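Local coordinates for protein cryptic loci regulator 2 (Schizosaccharomyces pombe 972h-, PDB 5IKJ) that promotes transcriptional silencing of heterochromatin upstream of histone deacetylases, as part of the Snf2/Hdac-containing repressor complex SHREC, and supports nucleosome positioning at heterochromatic loci, at residues Gln75-Gln80 with Tyr236-Ser241; Met227-Lys232 with Pro361-Pro366; Val262-Ile267 with Glu286-His291. All blocks are in the same frame, centred on the assembly; numbering follows the deposited sequence.

Interaction 1. Residues Gln75-Gln80 with Tyr236-Ser241; sequences QPILNQ and YTWPSS
Q75 and L78 of helix 75-82 pack against Y236, T237 and W238, where helix 214-237 runs out and the chain turns off into a loop: a short helix set against the C-terminal end of a long one. W238 is the first residue beyond helical backbone angles. From CB of Q75, CG leaves anti to the carbonyl carbon, and the chain bends at chi2 (-52°), which carries the amide across to T237 although the CB bond does not aim there. CG packs on the hydroxyl OG1 of T363, on the loop after strand 353-355. CD comes next, 4.0 Å from T237 OG1. At the tip the two amide atoms part company: OE1 comes in at the edge of the Y236 ring, near its plane, 3.9 Å from CE2, while NE2 donates to T237 OG1 at 3.0 Å. That bond is fairly straight, 158° at the hydrogen, and its acceptor lies in the amide plane. T237 OG1 is also hydrogen-bonded to D233 OD1 one turn earlier, so the hydroxyl accepts from the Q75 amide and presumably donates to the D233 carboxylate.

One turn on, L78 supplies the apolar half. Its CD2 rests 3.9 Å from T237 CG2, and its CD1 meets W238 CH2 at 4.0 Å as the two side chains slide past each other in opposite directions. I77 adds its CG2 branch, 4.1 Å from W238 CZ2. Two bonds from CZ2, across CE2, the indole NE1 is hydrogen-bonded to T74 OG1, just ahead of the short helix.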
ATOM      1  N   GLN A  75      -2.822   6.367   8.094  1.00 59.95           N
ATOM      2  CA  GLN A  75      -3.444   7.676   7.913  1.00 68.64           C
ATOM      3  C   GLN A  75      -3.892   8.301   9.227  1.00 70.96           C
ATOM      4  O   GLN A  75      -3.771   9.531   9.364  1.00 72.86           O
ATOM      5  CB  GLN A  75      -4.625   7.559   6.940  1.00 64.04           C
ATOM      6  CG  GLN A  75      -4.236   7.099   5.543  1.00 51.13           C
ATOM      7  CD  GLN A  75      -3.109   7.920   4.953  1.00 49.99           C
ATOM      8  OE1 GLN A  75      -3.151   9.150   4.967  1.00 53.25           O
ATOM      9  NE2 GLN A  75      -2.083   7.243   4.448  1.00 47.25           N
ATOM     10  N   PRO A  76      -4.415   7.556  10.204  1.00 69.77           N
ATOM     11  CA  PRO A  76      -4.721   8.185  11.499  1.00 67.57           C
ATOM     12  C   PRO A  76      -3.514   8.844  12.141  1.00 66.35           C
ATOM     13  O   PRO A  76      -3.674   9.837  12.861  1.00 73.50           O
ATOM     14  CB  PRO A  76      -5.246   7.014  12.340  1.00 60.91           C
ATOM     15  CG  PRO A  76      -5.770   6.042  11.344  1.00 67.82           C
ATOM     16  CD  PRO A  76      -4.860   6.151  10.158  1.00 65.89           C
ATOM     17  N   ILE A  77      -2.309   8.326  11.898  1.00 68.98           N
ATOM     18  CA  ILE A  77      -1.111   8.941  12.460  1.00 68.04           C
ATOM     19  C   ILE A  77      -0.844  10.286  11.795  1.00 72.23           C
ATOM     20  O   ILE A  77      -0.498  11.266  12.465  1.00 77.38           O
ATOM     21  CB  ILE A  77       0.093   7.990  12.327  1.00 55.26           C
ATOM     22  CG1 ILE A  77      -0.177   6.697  13.102  1.00 56.73           C
ATOM     23  CG2 ILE A  77       1.367   8.663  12.835  1.00 60.53           C
ATOM     24  CD1 ILE A  77       0.912   5.648  12.980  1.00 67.57           C
ATOM     25  N   LEU A  78      -0.996  10.359  10.470  1.00 72.19           N
ATOM     26  CA  LEU A  78      -0.822  11.636   9.788  1.00 69.72           C
ATOM     27  C   LEU A  78      -1.923  12.615  10.172  1.00 73.73           C
ATOM     28  O   LEU A  78      -1.671  13.816  10.318  1.00 77.26           O
ATOM     29  CB  LEU A  78      -0.796  11.432   8.270  1.00 69.63           C
ATOM     30  CG  LEU A  78      -0.578  12.706   7.446  1.00 72.15           C
ATOM     31  CD1 LEU A  78       0.794  13.307   7.728  1.00 71.93           C
ATOM     32  CD2 LEU A  78      -0.746  12.441   5.956  1.00 68.87           C
ATOM     33  N   ASN A  79      -3.152  12.122  10.341  1.00 71.74           N
ATOM     34  CA  ASN A  79      -4.261  12.993  10.715  1.00 80.87           C
ATOM     35  C   ASN A  79      -4.028  13.610  12.089  1.00 82.23           C
ATOM     36  O   ASN A  79      -4.040  14.836  12.245  1.00 86.27           O
ATOM     37  CB  ASN A  79      -5.574  12.211  10.685  1.00 82.04           C
ATOM     38  CG  ASN A  79      -6.009  11.859   9.277  1.00 77.40           C
ATOM     39  OD1 ASN A  79      -5.537  12.446   8.303  1.00 77.27           O
ATOM     40  ND2 ASN A  79      -6.920  10.901   9.162  1.00 61.72           N
ATOM     41  N   GLN A  80      -3.814  12.770  13.106  1.00 84.43           N
ATOM     42  CA  GLN A  80      -3.567  13.289  14.447  1.00 88.60           C
ATOM     43  C   GLN A  80      -2.346  14.197  14.482  1.00 85.17           C
ATOM     44  O   GLN A  80      -2.226  15.025  15.392  1.00 89.65           O
ATOM     45  CB  GLN A  80      -3.401  12.136  15.442  1.00 86.21           C
ATOM     46  CG  GLN A  80      -2.006  11.522  15.504  1.00 93.76           C
ATOM     47  CD  GLN A  80      -1.933  10.352  16.466  1.00 98.16           C
ATOM     48  OE1 GLN A  80      -2.827  10.154  17.289  1.00113.87           O
ATOM     49  NE2 GLN A  80      -0.864   9.570  16.369  1.00 88.21           N
ATOM     50  N   TYR A 236       2.991   9.186  -0.746  1.00 47.41           N
ATOM     51  CA  TYR A 236       2.097  10.239  -0.281  1.00 45.48           C
ATOM     52  C   TYR A 236       2.309  10.558   1.195  1.00 53.09           C
ATOM     53  O   TYR A 236       2.523  11.719   1.556  1.00 56.77           O
ATOM     54  CB  TYR A 236       0.642   9.835  -0.538  1.00 42.51           C
ATOM     55  CG  TYR A 236      -0.387  10.744   0.097  1.00 49.40           C
ATOM     56  CD1 TYR A 236      -0.786  11.918  -0.527  1.00 52.75           C
ATOM     57  CD2 TYR A 236      -0.971  10.417   1.312  1.00 51.71           C
ATOM     58  CE1 TYR A 236      -1.730  12.747   0.048  1.00 48.93           C
ATOM     59  CE2 TYR A 236      -1.915  11.239   1.895  1.00 54.50           C
ATOM     60  CZ  TYR A 236      -2.291  12.402   1.259  1.00 49.81           C
ATOM     61  OH  TYR A 236      -3.232  13.220   1.839  1.00 58.02           O
ATOM     62  N   THR A 237       2.264   9.540   2.057  1.00 52.13           N
ATOM     63  CA  THR A 237       2.243   9.784   3.498  1.00 55.86           C
ATOM     64  C   THR A 237       3.640  10.062   4.045  1.00 52.83           C
ATOM     65  O   THR A 237       3.887  11.118   4.639  1.00 52.36           O
ATOM     66  CB  THR A 237       1.616   8.590   4.220  1.00 53.11           C
ATOM     67  OG1 THR A 237       0.575   8.029   3.408  1.00 49.04           O
ATOM     68  CG2 THR A 237       1.025   9.026   5.550  1.00 55.32           C
ATOM     69  N   TRP A 238       4.564   9.122   3.862  1.00 52.73           N
ATOM     70  CA  TRP A 238       5.934   9.250   4.361  1.00 45.40           C
ATOM     71  C   TRP A 238       6.912   8.956   3.229  1.00 48.30           C
ATOM     72  O   TRP A 238       7.708   8.015   3.300  1.00 49.01           O
ATOM     73  CB  TRP A 238       6.160   8.310   5.545  1.00 56.28           C
ATOM     74  CG  TRP A 238       4.987   8.222   6.475  1.00 44.11           C
ATOM     75  CD1 TRP A 238       4.093   7.196   6.570  1.00 47.38           C
ATOM     76  CD2 TRP A 238       4.575   9.202   7.436  1.00 47.16           C
ATOM     77  NE1 TRP A 238       3.152   7.473   7.533  1.00 52.15           N
ATOM     78  CE2 TRP A 238       3.427   8.699   8.080  1.00 50.04           C
ATOM     79  CE3 TRP A 238       5.067  10.454   7.815  1.00 54.67           C
ATOM     80  CZ2 TRP A 238       2.761   9.404   9.080  1.00 55.89           C
ATOM     81  CZ3 TRP A 238       4.405  11.153   8.811  1.00 56.24           C
ATOM     82  CH2 TRP A 238       3.265  10.626   9.431  1.00 58.89           C
ATOM     83  N   PRO A 239       6.877   9.758   2.161  1.00 48.66           N
ATOM     84  CA  PRO A 239       7.634   9.396   0.953  1.00 46.88           C
ATOM     85  C   PRO A 239       9.136   9.595   1.068  1.00 51.09           C
ATOM     86  O   PRO A 239       9.888   8.855   0.422  1.00 54.59           O
ATOM     87  CB  PRO A 239       7.028  10.313  -0.119  1.00 49.47           C
ATOM     88  CG  PRO A 239       6.523  11.493   0.644  1.00 44.62           C
ATOM     89  CD  PRO A 239       6.031  10.945   1.949  1.00 51.48           C
ATOM     90  N   SER A 240       9.603  10.570   1.846  1.00 51.25           N
ATOM     91  CA  SER A 240      11.037  10.843   1.940  1.00 53.99           C
ATOM     92  C   SER A 240      11.629   9.851   2.932  1.00 63.27           C
ATOM     93  O   SER A 240      11.779  10.137   4.122  1.00 53.78           O
ATOM     94  CB  SER A 240      11.290  12.287   2.359  1.00 53.73           C
ATOM     95  OG  SER A 240      12.595  12.701   1.993  1.00 59.38           O
ATOM     96  N   SER A 241      11.974   8.668   2.434  1.00 52.94           N
ATOM     97  CA  SER A 241      12.308   7.549   3.305  1.00 58.77           C
ATOM     98  C   SER A 241      12.906   6.430   2.464  1.00 59.84           C
ATOM     99  O   SER A 241      12.855   6.452   1.232  1.00 53.62           O
ATOM    100  CB  SER A 241      11.068   7.053   4.053  1.00 64.26           C
ATOM    101  OG  SER A 241      10.054   6.669   3.140  1.00 58.43           O
TER

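Interaction 2. Residues Met227-Lys232 with Pro361-Pro366; sequences MFHECK and PLTVLP
F228 and L365 are the closest backbone positions, their CA atoms 8.1 Å apart, where the irregular segment 361-366 passes a turn of helix 214-237, and the gap is filled by side chains. F228 carries most of the contact. With CG anti to the backbone N (chi1 166°), its ring projects from the helix toward the loop, and P366 covers one face: the proline CD sits 3.7 Å from the ring centroid and only 15° off the normal, a CH-pi contact. T363 CG2 comes to the ring edge instead, 4.1 Å from CE2, and L365 CD1 packs 4.1 Å from CD2.

H229 sits beside it, F228 CD2 lying over the face of the imidazole; its NE2 is 4.2 Å from L365 CD1 across the contact and hydrogen-bonded to the carbonyl of G69. One turn further along the helix, K232 and T363 approach tip to tip, K232 CE 3.7 Å from T363 OG1. The bend at chi4 takes NZ to a hydrogen bond with the backbone of another protein's chain, an apolar side chain of which packs on F228. The arrangement is a proline-on-aromatic contact between a long helix and an extended loop, itself part of the interface with that chain.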
ATOM      1  N   MET A 227      -0.374  -3.651   0.897  1.00 45.58           N
ATOM      2  CA  MET A 227       0.411  -3.170  -0.227  1.00 50.46           C
ATOM      3  C   MET A 227      -0.046  -1.776  -0.615  1.00 52.88           C
ATOM      4  O   MET A 227       0.768  -0.902  -0.862  1.00 48.00           O
ATOM      5  CB  MET A 227       0.302  -4.092  -1.425  1.00 46.57           C
ATOM      6  CG  MET A 227       1.118  -3.613  -2.607  1.00 47.66           C
ATOM      7  SD  MET A 227       1.140  -4.797  -3.942  1.00 51.47           S
ATOM      8  CE  MET A 227      -0.602  -4.931  -4.280  1.00 48.10           C
ATOM      9  N   PHE A 228      -1.353  -1.571  -0.669  1.00 43.57           N
ATOM     10  CA  PHE A 228      -1.888  -0.255  -1.002  1.00 48.69           C
ATOM     11  C   PHE A 228      -1.337   0.808  -0.062  1.00 50.42           C
ATOM     12  O   PHE A 228      -0.898   1.878  -0.499  1.00 46.89           O
ATOM     13  CB  PHE A 228      -3.416  -0.279  -0.942  1.00 45.26           C
ATOM     14  CG  PHE A 228      -4.042   1.087  -0.945  1.00 49.52           C
ATOM     15  CD1 PHE A 228      -4.246   1.769  -2.133  1.00 48.38           C
ATOM     16  CD2 PHE A 228      -4.428   1.691   0.243  1.00 52.60           C
ATOM     17  CE1 PHE A 228      -4.818   3.025  -2.138  1.00 47.57           C
ATOM     18  CE2 PHE A 228      -5.001   2.948   0.243  1.00 54.22           C
ATOM     19  CZ  PHE A 228      -5.196   3.617  -0.949  1.00 51.55           C
ATOM     20  N   HIS A 229      -1.348   0.524   1.242  1.00 49.47           N
ATOM     21  CA  HIS A 229      -0.891   1.509   2.215  1.00 45.75           C
ATOM     22  C   HIS A 229       0.627   1.638   2.219  1.00 43.52           C
ATOM     23  O   HIS A 229       1.152   2.718   2.517  1.00 49.67           O
ATOM     24  CB  HIS A 229      -1.412   1.146   3.602  1.00 46.96           C
ATOM     25  CG  HIS A 229      -2.856   1.479   3.798  1.00 40.77           C
ATOM     26  ND1 HIS A 229      -3.316   2.777   3.867  1.00 51.59           N
ATOM     27  CD2 HIS A 229      -3.947   0.688   3.927  1.00 49.13           C
ATOM     28  CE1 HIS A 229      -4.626   2.772   4.034  1.00 45.85           C
ATOM     29  NE2 HIS A 229      -5.034   1.516   4.076  1.00 44.02           N
ATOM     30  N   GLU A 230       1.349   0.564   1.896  1.00 43.61           N
ATOM     31  CA  GLU A 230       2.786   0.692   1.676  1.00 44.22           C
ATOM     32  C   GLU A 230       3.066   1.606   0.491  1.00 47.72           C
ATOM     33  O   GLU A 230       3.985   2.434   0.533  1.00 46.91           O
ATOM     34  CB  GLU A 230       3.411  -0.684   1.449  1.00 36.29           C
ATOM     35  CG  GLU A 230       4.930  -0.670   1.381  1.00 38.62           C
ATOM     36  CD  GLU A 230       5.511  -2.028   1.044  1.00 53.70           C
ATOM     37  OE1 GLU A 230       4.796  -3.041   1.217  1.00 44.48           O
ATOM     38  OE2 GLU A 230       6.680  -2.085   0.606  1.00 42.41           O
ATOM     39  N   CYS A 231       2.279   1.468  -0.576  1.00 52.70           N
ATOM     40  CA  CYS A 231       2.404   2.350  -1.729  1.00 44.30           C
ATOM     41  C   CYS A 231       2.085   3.790  -1.348  1.00 38.56           C
ATOM     42  O   CYS A 231       2.863   4.710  -1.627  1.00 42.82           O
ATOM     43  CB  CYS A 231       1.467   1.865  -2.833  1.00 54.97           C
ATOM     44  SG  CYS A 231       1.570   2.791  -4.358  1.00 48.03           S
ATOM     45  N   LYS A 232       0.937   3.999  -0.706  1.00 42.24           N
ATOM     46  CA  LYS A 232       0.535   5.343  -0.308  1.00 49.24           C
ATOM     47  C   LYS A 232       1.589   5.990   0.582  1.00 50.15           C
ATOM     48  O   LYS A 232       1.896   7.178   0.430  1.00 55.54           O
ATOM     49  CB  LYS A 232      -0.814   5.284   0.407  1.00 44.39           C
ATOM     50  CG  LYS A 232      -1.507   6.625   0.564  1.00 45.63           C
ATOM     51  CD  LYS A 232      -2.894   6.449   1.167  1.00 48.25           C
ATOM     52  CE  LYS A 232      -3.569   7.782   1.455  1.00 48.50           C
ATOM     53  NZ  LYS A 232      -3.898   8.541   0.216  1.00 52.81           N
ATOM     54  N   PRO A 361      -9.652  14.715   3.653  1.00 87.66           N
ATOM     55  CA  PRO A 361     -10.405  13.748   2.843  1.00 76.27           C
ATOM     56  C   PRO A 361     -10.143  12.330   3.330  1.00 71.63           C
ATOM     57  O   PRO A 361      -8.993  11.936   3.537  1.00 70.60           O
ATOM     58  CB  PRO A 361      -9.858  13.968   1.429  1.00 79.38           C
ATOM     59  CG  PRO A 361      -8.441  14.385   1.657  1.00 88.26           C
ATOM     60  CD  PRO A 361      -8.411  15.138   2.977  1.00 92.14           C
ATOM     61  N   LEU A 362     -11.213  11.564   3.521  1.00 71.13           N
ATOM     62  CA  LEU A 362     -11.063  10.192   3.982  1.00 57.42           C
ATOM     63  C   LEU A 362     -10.382   9.339   2.918  1.00 69.93           C
ATOM     64  O   LEU A 362     -10.578   9.527   1.715  1.00 66.23           O
ATOM     65  CB  LEU A 362     -12.423   9.588   4.338  1.00 65.57           C
ATOM     66  CG  LEU A 362     -13.127  10.107   5.596  1.00 70.52           C
ATOM     67  CD1 LEU A 362     -14.372   9.274   5.868  1.00 64.38           C
ATOM     68  CD2 LEU A 362     -12.205  10.092   6.814  1.00 67.19           C
ATOM     69  N   THR A 363      -9.562   8.399   3.380  1.00 63.19           N
ATOM     70  CA  THR A 363      -8.888   7.450   2.503  1.00 53.29           C
ATOM     71  C   THR A 363      -9.814   6.264   2.266  1.00 54.18           C
ATOM     72  O   THR A 363     -10.175   5.554   3.211  1.00 50.51           O
ATOM     73  CB  THR A 363      -7.568   6.989   3.119  1.00 49.18           C
ATOM     74  OG1 THR A 363      -6.706   8.118   3.312  1.00 59.28           O
ATOM     75  CG2 THR A 363      -6.871   5.974   2.217  1.00 50.66           C
ATOM     76  N   VAL A 364     -10.201   6.050   1.011  1.00 55.83           N
ATOM     77  CA  VAL A 364     -11.116   4.976   0.645  1.00 48.27           C
ATOM     78  C   VAL A 364     -10.304   3.806   0.110  1.00 50.65           C
ATOM     79  O   VAL A 364      -9.505   3.964  -0.823  1.00 56.44           O
ATOM     80  CB  VAL A 364     -12.157   5.450  -0.384  1.00 50.39           C
ATOM     81  CG1 VAL A 364     -13.158   4.340  -0.673  1.00 46.79           C
ATOM     82  CG2 VAL A 364     -12.873   6.691   0.129  1.00 51.92           C
ATOM     83  N   LEU A 365     -10.518   2.636   0.691  1.00 55.89           N
ATOM     84  CA  LEU A 365      -9.739   1.456   0.349  1.00 54.49           C
ATOM     85  C   LEU A 365     -10.211   0.895  -0.989  1.00 53.33           C
ATOM     86  O   LEU A 365     -11.367   0.469  -1.091  1.00 46.07           O
ATOM     87  CB  LEU A 365      -9.890   0.403   1.435  1.00 51.78           C
ATOM     88  CG  LEU A 365      -9.066  -0.877   1.329  1.00 52.61           C
ATOM     89  CD1 LEU A 365      -7.582  -0.576   1.469  1.00 49.52           C
ATOM     90  CD2 LEU A 365      -9.534  -1.848   2.402  1.00 51.47           C
ATOM     91  N   PRO A 366      -9.370   0.871  -2.019  1.00 49.99           N
ATOM     92  CA  PRO A 366      -9.798   0.293  -3.294  1.00 48.76           C
ATOM     93  C   PRO A 366      -9.734  -1.226  -3.277  1.00 56.39           C
ATOM     94  O   PRO A 366      -8.876  -1.833  -2.632  1.00 56.20           O
ATOM     95  CB  PRO A 366      -8.793   0.877  -4.292  1.00 52.23           C
ATOM     96  CG  PRO A 366      -7.552   1.011  -3.499  1.00 52.13           C
ATOM     97  CD  PRO A 366      -7.979   1.359  -2.088  1.00 50.48           C
TER

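Interaction 3. Residues Val262-Ile267 with Glu286-His291; sequences VARNLI and EPYQYH
H291 and N265 meet through their side chains, between strands that also pair through their backbones. H291 NE2 donates to N265 OD1 at a modelled, doubtful 2.5 Å, the bond being 162° at the hydrogen and almost in line with the amide C=O, the acceptor lying in the imidazole plane. N265 ND2 gives a nearly straight bond (175°) to Q289 OE1 at 2.9 Å and also makes a weak bond to L266 O. Strand 300-304 takes up the remaining ends: H291 ND1 by D303 N, Q289 NE2 by D303 OD1.

Strands 255-266 and 288-294 are antiparallel neighbours within a five-stranded sheet. N265 and Q289 form a hydrogen-bonded pair, N265 N to Q289 O at 3.2 Å and Q289 N to N265 O at 3.0 Å. Toward one end, I267 N reaches P287 O in a weak bond. Toward the other lies a classic beta bulge, where H291 O accepts from V262 N and A263 N while H291 N donates to A263 O.

R264 lies extended over the Y288 ring, CD 3.7 Å from its centroid in a CH-pi contact, guanidinium 9° from parallel. NH2 forms a salt bridge with D234 and NH1 donates to Y242 O.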
ATOM      1  N   VAL A 262      14.743  -4.504   6.149  1.00 55.33           N
ATOM      2  CA  VAL A 262      13.818  -5.588   6.464  1.00 45.97           C
ATOM      3  C   VAL A 262      12.508  -5.081   7.061  1.00 47.77           C
ATOM      4  O   VAL A 262      11.454  -5.669   6.823  1.00 51.83           O
ATOM      5  CB  VAL A 262      14.502  -6.590   7.415  1.00 54.07           C
ATOM      6  CG1 VAL A 262      13.558  -7.743   7.733  1.00 53.91           C
ATOM      7  CG2 VAL A 262      15.803  -7.093   6.812  1.00 46.77           C
ATOM      8  N   ALA A 263      12.546  -4.018   7.856  1.00 51.82           N
ATOM      9  CA  ALA A 263      11.374  -3.538   8.576  1.00 41.78           C
ATOM     10  C   ALA A 263      11.598  -2.068   8.881  1.00 38.70           C
ATOM     11  O   ALA A 263      12.698  -1.538   8.716  1.00 42.88           O
ATOM     12  CB  ALA A 263      11.131  -4.344   9.860  1.00 48.27           C
ATOM     13  N   ARG A 264      10.533  -1.412   9.320  1.00 41.24           N
ATOM     14  CA  ARG A 264      10.582   0.001   9.657  1.00 51.96           C
ATOM     15  C   ARG A 264       9.308   0.320  10.418  1.00 47.59           C
ATOM     16  O   ARG A 264       8.293  -0.359  10.251  1.00 50.33           O
ATOM     17  CB  ARG A 264      10.699   0.885   8.405  1.00 54.78           C
ATOM     18  CG  ARG A 264       9.407   0.976   7.616  1.00 59.71           C
ATOM     19  CD  ARG A 264       9.621   1.478   6.205  1.00 50.68           C
ATOM     20  NE  ARG A 264       8.355   1.551   5.482  1.00 55.60           N
ATOM     21  CZ  ARG A 264       8.226   1.984   4.232  1.00 46.82           C
ATOM     22  NH1 ARG A 264       9.287   2.393   3.552  1.00 48.21           N
ATOM     23  NH2 ARG A 264       7.032   2.010   3.662  1.00 55.93           N
ATOM     24  N   ASN A 265       9.372   1.342  11.266  1.00 50.41           N
ATOM     25  CA  ASN A 265       8.221   1.719  12.072  1.00 49.35           C
ATOM     26  C   ASN A 265       8.226   3.225  12.261  1.00 52.54           C
ATOM     27  O   ASN A 265       9.284   3.859  12.286  1.00 53.01           O
ATOM     28  CB  ASN A 265       8.231   1.013  13.432  1.00 60.32           C
ATOM     29  CG  ASN A 265       9.459   1.354  14.253  1.00 53.54           C
ATOM     30  OD1 ASN A 265      10.493   0.696  14.146  1.00 49.44           O
ATOM     31  ND2 ASN A 265       9.352   2.393  15.074  1.00 54.82           N
ATOM     32  N   LEU A 266       7.030   3.790  12.388  1.00 57.05           N
ATOM     33  CA  LEU A 266       6.901   5.212  12.657  1.00 66.05           C
ATOM     34  C   LEU A 266       7.266   5.505  14.107  1.00 70.84           C
ATOM     35  O   LEU A 266       6.990   4.708  15.009  1.00 66.30           O
ATOM     36  CB  LEU A 266       5.475   5.676  12.362  1.00 53.08           C
ATOM     37  CG  LEU A 266       5.070   5.675  10.887  1.00 59.28           C
ATOM     38  CD1 LEU A 266       3.565   5.839  10.737  1.00 56.00           C
ATOM     39  CD2 LEU A 266       5.802   6.772  10.127  1.00 55.71           C
ATOM     40  N   ILE A 267       7.890   6.656  14.328  1.00 72.85           N
ATOM     41  CA  ILE A 267       8.327   7.058  15.659  1.00 75.40           C
ATOM     42  C   ILE A 267       7.181   7.791  16.340  1.00 82.18           C
ATOM     43  O   ILE A 267       6.639   8.758  15.795  1.00 79.03           O
ATOM     44  CB  ILE A 267       9.584   7.943  15.590  1.00 80.18           C
ATOM     45  CG1 ILE A 267      10.604   7.379  14.595  1.00 65.19           C
ATOM     46  CG2 ILE A 267      10.221   8.042  16.971  1.00 86.04           C
ATOM     47  CD1 ILE A 267      11.742   8.329  14.274  1.00 67.56           C
ATOM     48  N   GLU A 286      12.463  12.434   8.743  1.00 76.81           N
ATOM     49  CA  GLU A 286      12.870  11.245   9.493  1.00 69.17           C
ATOM     50  C   GLU A 286      11.635  10.596  10.109  1.00 68.63           C
ATOM     51  O   GLU A 286      11.457  10.602  11.333  1.00 72.76           O
ATOM     52  CB  GLU A 286      13.893  11.605  10.571  1.00 67.21           C
ATOM     53  CG  GLU A 286      15.326  11.702  10.075  1.00 76.25           C
ATOM     54  CD  GLU A 286      16.045  10.366  10.096  1.00 85.55           C
ATOM     55  OE1 GLU A 286      15.365   9.321  10.187  1.00 82.98           O
ATOM     56  OE2 GLU A 286      17.293  10.357  10.027  1.00 76.38           O
ATOM     57  N   PRO A 287      10.757  10.019   9.282  1.00 63.87           N
ATOM     58  CA  PRO A 287       9.547   9.389   9.829  1.00 59.51           C
ATOM     59  C   PRO A 287       9.773   8.014  10.431  1.00 49.51           C
ATOM     60  O   PRO A 287       8.938   7.566  11.227  1.00 55.99           O
ATOM     61  CB  PRO A 287       8.623   9.291   8.608  1.00 57.83           C
ATOM     62  CG  PRO A 287       9.557   9.182   7.451  1.00 55.58           C
ATOM     63  CD  PRO A 287      10.783   9.984   7.809  1.00 63.05           C
ATOM     64  N   TYR A 288      10.865   7.335  10.088  1.00 55.16           N
ATOM     65  CA  TYR A 288      11.017   5.915  10.364  1.00 60.70           C
ATOM     66  C   TYR A 288      12.255   5.625  11.200  1.00 60.13           C
ATOM     67  O   TYR A 288      13.283   6.300  11.082  1.00 55.69           O
ATOM     68  CB  TYR A 288      11.129   5.112   9.059  1.00 61.58           C
ATOM     69  CG  TYR A 288       9.846   4.968   8.276  1.00 59.86           C
ATOM     70  CD1 TYR A 288       8.690   4.489   8.875  1.00 54.79           C
ATOM     71  CD2 TYR A 288       9.798   5.300   6.930  1.00 52.41           C
ATOM     72  CE1 TYR A 288       7.519   4.350   8.155  1.00 61.58           C
ATOM     73  CE2 TYR A 288       8.635   5.167   6.202  1.00 48.11           C
ATOM     74  CZ  TYR A 288       7.498   4.691   6.817  1.00 58.46           C
ATOM     75  OH  TYR A 288       6.339   4.558   6.090  1.00 53.97           O
ATOM     76  N   GLN A 289      12.139   4.607  12.048  1.00 53.30           N
ATOM     77  CA  GLN A 289      13.284   3.798  12.432  1.00 56.37           C
ATOM     78  C   GLN A 289      13.428   2.689  11.403  1.00 52.56           C
ATOM     79  O   GLN A 289      12.437   2.078  10.998  1.00 52.15           O
ATOM     80  CB  GLN A 289      13.116   3.171  13.819  1.00 50.27           C
ATOM     81  CG  GLN A 289      12.642   4.093  14.923  1.00 57.07           C
ATOM     82  CD  GLN A 289      12.601   3.384  16.267  1.00 58.03           C
ATOM     83  OE1 GLN A 289      11.531   3.168  16.840  1.00 59.86           O
ATOM     84  NE2 GLN A 289      13.772   3.008  16.773  1.00 50.94           N
ATOM     85  N   TYR A 290      14.659   2.432  10.976  1.00 49.80           N
ATOM     86  CA  TYR A 290      14.937   1.357  10.038  1.00 49.29           C
ATOM     87  C   TYR A 290      15.661   0.224  10.752  1.00 57.59           C
ATOM     88  O   TYR A 290      16.524   0.461  11.604  1.00 57.90           O
ATOM     89  CB  TYR A 290      15.769   1.853   8.853  1.00 49.91           C
ATOM     90  CG  TYR A 290      15.104   2.969   8.082  1.00 55.21           C
ATOM     91  CD1 TYR A 290      14.041   2.711   7.226  1.00 51.06           C
ATOM     92  CD2 TYR A 290      15.539   4.280   8.210  1.00 54.44           C
ATOM     93  CE1 TYR A 290      13.429   3.731   6.521  1.00 57.82           C
ATOM     94  CE2 TYR A 290      14.936   5.305   7.510  1.00 60.26           C
ATOM     95  CZ  TYR A 290      13.882   5.026   6.667  1.00 56.36           C
ATOM     96  OH  TYR A 290      13.281   6.047   5.969  1.00 58.57           O
ATOM     97  N   HIS A 291      15.293  -1.006  10.403  1.00 55.08           N
ATOM     98  CA  HIS A 291      15.891  -2.207  10.969  1.00 53.19           C
ATOM     99  C   HIS A 291      16.377  -3.061   9.813  1.00 53.04           C
ATOM    100  O   HIS A 291      15.576  -3.485   8.972  1.00 57.29           O
ATOM    101  CB  HIS A 291      14.882  -2.962  11.834  1.00 54.35           C
ATOM    102  CG  HIS A 291      14.022  -2.061  12.662  1.00 53.03           C
ATOM    103  ND1 HIS A 291      14.466  -1.471  13.826  1.00 56.09           N
ATOM    104  CD2 HIS A 291      12.750  -1.635  12.485  1.00 61.74           C
ATOM    105  CE1 HIS A 291      13.501  -0.726  14.335  1.00 53.18           C
ATOM    106  NE2 HIS A 291      12.449  -0.809  13.541  1.00 56.94           N
TER

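All three contacts are largely buried, but they differ in chemistry. Interactions 1 and 2 share helix 214-237: T237 N is probably hydrogen-bonded to K232 O, and Q75 also packs on K232, so the short helix and the loop cover adjoining parts of the same helix. Interaction 2 relies on apolar and CH-pi packing and has the most residues near another protein's chain, which interactions 1 and 3 touch more lightly; interaction 1 combines one side-chain hydrogen bond with hydrophobic contacts. Interaction 3 is instead a sheet pairing, rich in backbone and side-chain hydrogen bonds. It meets interaction 1 directly, through I77 against L266 and W238 against Y288, but reaches interaction 2 merely where E230 packs on R264.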